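Local coordinates for protein exported gluconolactonase (Xanthomonas campestris pv. campestris, PDB 3DR2) that catalyses the hydrolysis of gluconolactone to gluconate, probably with the help of a calcium ion held at the centre of its six-bladed beta-propeller, at residues V236-D242 and S254-T258; G243-R248 and C282-Q288. All blocks are in the same frame, centred on the assembly; numbering follows the deposited sequence.

Interaction 1 (V236-D242 and S254-T258); sequences VPDGLPD and SSSGT. With CA (calcium ion), chain D.
At the flat carbonyl group of Asp238 the partner comes from above the plane: Gly257 N donates to Asp238 O at 2.9 Å, 44° out of the carbonyl plane. The carbonyl of Ser255 is met in its plane and on a lone pair by Ser254 OG, which donates to Ser255 O at 2.9 Å, a bond internal to 254-258. Across the contact the same oxygen meets Pro241, whose CA lies 3.4 Å from Ser255 O with an almost straight C-H...O angle of 176°. The Gly257-Asp238 bond and this Pro241 contact illustrate how a beta-propeller fastens the link between two blades: residues 236-242 lead from strand 226-234 of one blade to strand 244-246 of the next, and 254-258 joins two strands of that next blade.

Pro241 is the centre of an inverse gamma turn, closed by a weak bond from Asp242 N to Leu240 O. That carbonyl oxygen also receives a C-H...O contact from Ser256, with Ser256 CA 3.5 Å from Leu240 O. On the flank away from the metal, Val236 lies alongside Ser256, their CB atoms 3.9 Å apart, while the Ser256 hydroxyl is bonded to Gly259. Further along, Thr258 CG2 rests on Asp238 CB, and a water spans the polar ends of these two residues, 2.8 Å from Asp238 OD2 and 2.6 Å from Thr258 OG1.

Beyond the turn, Asp242 sets CG anti to its backbone N (chi1 -156°), carrying the carboxylate clear of 254-258 and toward the metal. Glu48, Asn134 and Asn191 complete the protein part of this site, four waters fill the remaining positions, and Asp242 itself contributes a single oxygen, OD1, at 2.4 Å from the calcium ion.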
# COMPACT_ATOMS: atom_id res chain seq x y z
N VAL A 236 9.34 -26.48 -1.53
CA VAL A 236 10.36 -25.70 -0.86
C VAL A 236 10.24 -26.01 0.63
O VAL A 236 9.14 -26.24 1.13
CB VAL A 236 10.20 -24.18 -1.10
CG1 VAL A 236 10.50 -23.85 -2.55
CG2 VAL A 236 8.79 -23.72 -0.72
N PRO A 237 11.37 -26.02 1.35
CA PRO A 237 11.35 -26.31 2.78
C PRO A 237 10.37 -25.47 3.59
O PRO A 237 9.65 -26.00 4.44
CB PRO A 237 12.80 -26.07 3.19
CG PRO A 237 13.56 -26.47 1.97
CD PRO A 237 12.75 -25.81 0.87
N ASP A 238 10.31 -24.17 3.32
CA ASP A 238 9.43 -23.29 4.08
C ASP A 238 8.67 -22.27 3.25
O ASP A 238 9.18 -21.74 2.27
CB ASP A 238 10.24 -22.56 5.14
CG ASP A 238 10.83 -23.50 6.16
OD1 ASP A 238 10.06 -24.03 6.99
OD2 ASP A 238 12.07 -23.72 6.13
N GLY A 239 7.44 -21.99 3.66
CA GLY A 239 6.64 -21.01 2.96
C GLY A 239 6.11 -21.46 1.62
O GLY A 239 5.96 -22.65 1.35
N LEU A 240 5.84 -20.48 0.76
CA LEU A 240 5.29 -20.75 -0.55
C LEU A 240 6.24 -20.52 -1.71
O LEU A 240 6.96 -19.53 -1.74
CB LEU A 240 4.07 -19.86 -0.78
CG LEU A 240 3.01 -19.80 0.32
CD1 LEU A 240 2.14 -18.57 0.13
CD2 LEU A 240 2.18 -21.06 0.28
N PRO A 241 6.26 -21.45 -2.68
CA PRO A 241 7.13 -21.27 -3.84
C PRO A 241 6.29 -20.36 -4.74
O PRO A 241 5.56 -20.83 -5.61
CB PRO A 241 7.29 -22.69 -4.38
CG PRO A 241 5.98 -23.33 -4.04
CD PRO A 241 5.72 -22.82 -2.64
N ASP A 242 6.37 -19.06 -4.48
CA ASP A 242 5.60 -18.04 -5.18
C ASP A 242 6.07 -17.88 -6.62
O ASP A 242 5.54 -18.50 -7.53
CB ASP A 242 5.75 -16.72 -4.42
CG ASP A 242 4.60 -15.76 -4.67
OD1 ASP A 242 4.18 -15.62 -5.83
OD2 ASP A 242 4.14 -15.14 -3.69
N SER A 254 13.93 -20.65 -6.89
CA SER A 254 12.59 -20.33 -6.41
C SER A 254 12.51 -19.57 -5.10
O SER A 254 13.31 -19.78 -4.19
CB SER A 254 11.78 -21.61 -6.27
OG SER A 254 10.51 -21.35 -5.71
N SER A 255 11.51 -18.70 -5.02
CA SER A 255 11.28 -17.95 -3.80
C SER A 255 10.71 -18.92 -2.77
O SER A 255 10.25 -20.01 -3.11
CB SER A 255 10.27 -16.83 -4.05
OG SER A 255 9.03 -17.37 -4.47
N SER A 256 10.75 -18.52 -1.50
CA SER A 256 10.21 -19.30 -0.40
C SER A 256 10.08 -18.36 0.80
O SER A 256 10.47 -17.20 0.72
CB SER A 256 11.10 -20.50 -0.06
OG SER A 256 12.33 -20.08 0.50
N GLY A 257 9.55 -18.87 1.90
CA GLY A 257 9.37 -18.03 3.07
C GLY A 257 10.66 -17.56 3.72
O GLY A 257 10.66 -16.55 4.42
N THR A 258 11.75 -18.26 3.47
CA THR A 258 13.04 -17.93 4.08
C THR A 258 14.12 -17.44 3.13
O THR A 258 15.22 -17.08 3.56
CB THR A 258 13.59 -19.13 4.85
OG1 THR A 258 13.77 -20.23 3.95
CG2 THR A 258 12.64 -19.54 5.96
CA CA D . 3.19 -14.47 -7.69
O HOH W 1 14.13 -22.79 4.48
O HOH W 2 4.66 -15.71 -9.13
O HOH W 3 1.64 -13.24 -6.09
O HOH W 4 3.50 -12.76 -9.36
O HOH W 5 5.53 -13.86 -7.29

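Interaction 2 (G243-R248 and C282-Q288); sequences GFCVDR and CTFDQAQ
Arg248 holds the turn at 285-288 through both its main chain and its side chain. Its backbone N donates to Gln288 OE1 at 3.0 Å, nearly straight at 172° and on a lone pair of the amide oxygen. The guanidinium meets the turn end-on, NH2 at 3.1 Å and NH1 at 3.2 Å from Gln286 O, so that one carbonyl oxygen at the guanidinium edge accepts twice. Bends at chi2 and chi3 fold the arginine back over Gln288, whose CG lies over one guanidinium face and whose amide stacks with it, the planes 10° apart. The Gln288 amide is thus fixed both by stacking and by its oxygen, and its nitrogen is engaged too: a water 3.0 Å from Gln288 NE2 donates to Val246 O at 2.7 Å.

Beside this polar cluster, Asp247 presents CB to Gln288 OE1 and sends its carboxylate elsewhere, to Trp251 N, Trp253 NE1 and a salt bridge with Arg31. Deeper in, contacts become apolar. Cys245 SG reaches Phe284 CD1 at 3.7 Å, an oblique sulfur-aromatic contact, and lies 4.1 Å from Cys282 SG, while Trp253 meets the Phe284 ring edge-to-face.

The strands behind these residues, 244-246 and 282-284, run roughly parallel at 28°, with axes 5.5 Å apart at closest approach. Each is an end strand of its own antiparallel sheet, and their side-by-side packing, without shared sheet bonding between the segments, is characteristic of the innermost strands of neighbouring blades in a beta-propeller.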
# COMPACT_ATOMS: atom_id res chain seq x y z
N GLY A 243 7.06 -17.02 -6.82
CA GLY A 243 7.60 -16.81 -8.15
C GLY A 243 8.98 -17.45 -8.23
O GLY A 243 9.62 -17.66 -7.20
N PHE A 244 9.42 -17.77 -9.44
CA PHE A 244 10.73 -18.39 -9.61
C PHE A 244 11.22 -18.22 -11.05
O PHE A 244 10.47 -17.78 -11.92
CB PHE A 244 10.63 -19.88 -9.27
CG PHE A 244 9.54 -20.60 -10.00
CD1 PHE A 244 9.74 -21.08 -11.29
CD2 PHE A 244 8.30 -20.80 -9.39
CE1 PHE A 244 8.71 -21.75 -11.97
CE2 PHE A 244 7.27 -21.46 -10.06
CZ PHE A 244 7.48 -21.94 -11.35
N CYS A 245 12.48 -18.56 -11.28
CA CYS A 245 13.05 -18.46 -12.61
C CYS A 245 13.95 -19.66 -12.88
O CYS A 245 14.29 -20.40 -11.96
CB CYS A 245 13.84 -17.16 -12.77
SG CYS A 245 15.30 -17.02 -11.72
N VAL A 246 14.30 -19.84 -14.14
CA VAL A 246 15.18 -20.94 -14.54
C VAL A 246 16.35 -20.36 -15.32
O VAL A 246 16.15 -19.53 -16.21
CB VAL A 246 14.43 -21.96 -15.43
CG1 VAL A 246 15.37 -23.07 -15.86
CG2 VAL A 246 13.24 -22.53 -14.66
N ASP A 247 17.57 -20.80 -15.00
CA ASP A 247 18.74 -20.29 -15.70
C ASP A 247 19.11 -21.12 -16.92
O ASP A 247 18.50 -22.16 -17.17
CB ASP A 247 19.93 -20.18 -14.73
CG ASP A 247 20.43 -21.53 -14.24
OD1 ASP A 247 21.08 -21.56 -13.18
OD2 ASP A 247 20.18 -22.55 -14.92
N ARG A 248 20.08 -20.65 -17.69
CA ARG A 248 20.49 -21.35 -18.91
C ARG A 248 20.95 -22.79 -18.67
O ARG A 248 20.89 -23.62 -19.57
CB ARG A 248 21.60 -20.58 -19.63
CG ARG A 248 21.19 -19.98 -20.97
CD ARG A 248 20.72 -18.54 -20.85
NE ARG A 248 21.80 -17.65 -20.43
CZ ARG A 248 21.68 -16.32 -20.34
NH1 ARG A 248 20.53 -15.73 -20.65
NH2 ARG A 248 22.71 -15.59 -19.94
N CYS A 282 11.79 -13.86 -8.06
CA CYS A 282 13.19 -13.61 -8.40
C CYS A 282 13.41 -13.76 -9.89
O CYS A 282 12.59 -14.36 -10.59
CB CYS A 282 14.13 -14.54 -7.62
SG CYS A 282 13.95 -16.33 -7.91
N THR A 283 14.50 -13.18 -10.38
CA THR A 283 14.82 -13.24 -11.80
C THR A 283 16.29 -12.85 -11.96
O THR A 283 16.89 -12.30 -11.04
CB THR A 283 13.93 -12.26 -12.62
OG1 THR A 283 13.93 -12.64 -14.00
CG2 THR A 283 14.44 -10.82 -12.49
N PHE A 284 16.86 -13.16 -13.11
CA PHE A 284 18.25 -12.81 -13.39
C PHE A 284 18.29 -11.69 -14.40
O PHE A 284 17.30 -11.40 -15.07
CB PHE A 284 19.01 -13.99 -14.00
CG PHE A 284 19.50 -14.99 -13.00
CD1 PHE A 284 18.75 -16.12 -12.71
CD2 PHE A 284 20.71 -14.80 -12.36
CE1 PHE A 284 19.21 -17.06 -11.79
CE2 PHE A 284 21.18 -15.73 -11.43
CZ PHE A 284 20.43 -16.86 -11.15
N ASP A 285 19.45 -11.06 -14.51
CA ASP A 285 19.62 -10.02 -15.51
C ASP A 285 19.96 -10.79 -16.78
O ASP A 285 20.04 -12.02 -16.77
CB ASP A 285 20.76 -9.06 -15.12
CG ASP A 285 22.09 -9.76 -14.95
OD1 ASP A 285 22.12 -10.98 -14.69
OD2 ASP A 285 23.12 -9.07 -15.06
N GLN A 286 20.13 -10.07 -17.88
CA GLN A 286 20.46 -10.65 -19.17
C GLN A 286 21.59 -11.69 -19.12
O GLN A 286 21.43 -12.82 -19.58
CB GLN A 286 20.85 -9.52 -20.12
CG GLN A 286 19.90 -9.30 -21.27
CD GLN A 286 20.13 -10.30 -22.37
OE1 GLN A 286 20.06 -11.51 -22.14
NE2 GLN A 286 20.42 -9.81 -23.56
N ALA A 287 22.72 -11.29 -18.56
CA ALA A 287 23.89 -12.16 -18.47
C ALA A 287 23.78 -13.25 -17.41
O ALA A 287 24.62 -14.16 -17.36
CB ALA A 287 25.14 -11.31 -18.23
N GLN A 288 22.75 -13.16 -16.58
CA GLN A 288 22.55 -14.11 -15.48
C GLN A 288 23.75 -14.05 -14.54
O GLN A 288 24.25 -15.06 -14.05
CB GLN A 288 22.34 -15.54 -16.01
CG GLN A 288 21.24 -15.63 -17.08
CD GLN A 288 20.59 -17.00 -17.21
OE1 GLN A 288 21.20 -18.03 -16.91
NE2 GLN A 288 19.35 -17.01 -17.68
O HOH W 6 17.26 -18.91 -18.59

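Interactions 1 and 2 interlock along the chain, since 236-242 runs directly into 243-248, while 254-258 precedes 282-288. Their centres are 16 Å apart, yet they meet at the open end of the hairpin formed by strands 244-246 and 252-254: Ser255 OG probably donates to Gly243 O at 2.8 Å, and Ser254 CA packs 3.5 Å from Phe244 CB. Interaction 1 packs the loop entering a blade against that blade's own loop 254-258, and interaction 2 sets the blade against the following one. Both border metal: Asp242 binds the central calcium ion just before Gly243, and the side chain of Thr283 comes within about 4 Å of a bound calcium ion.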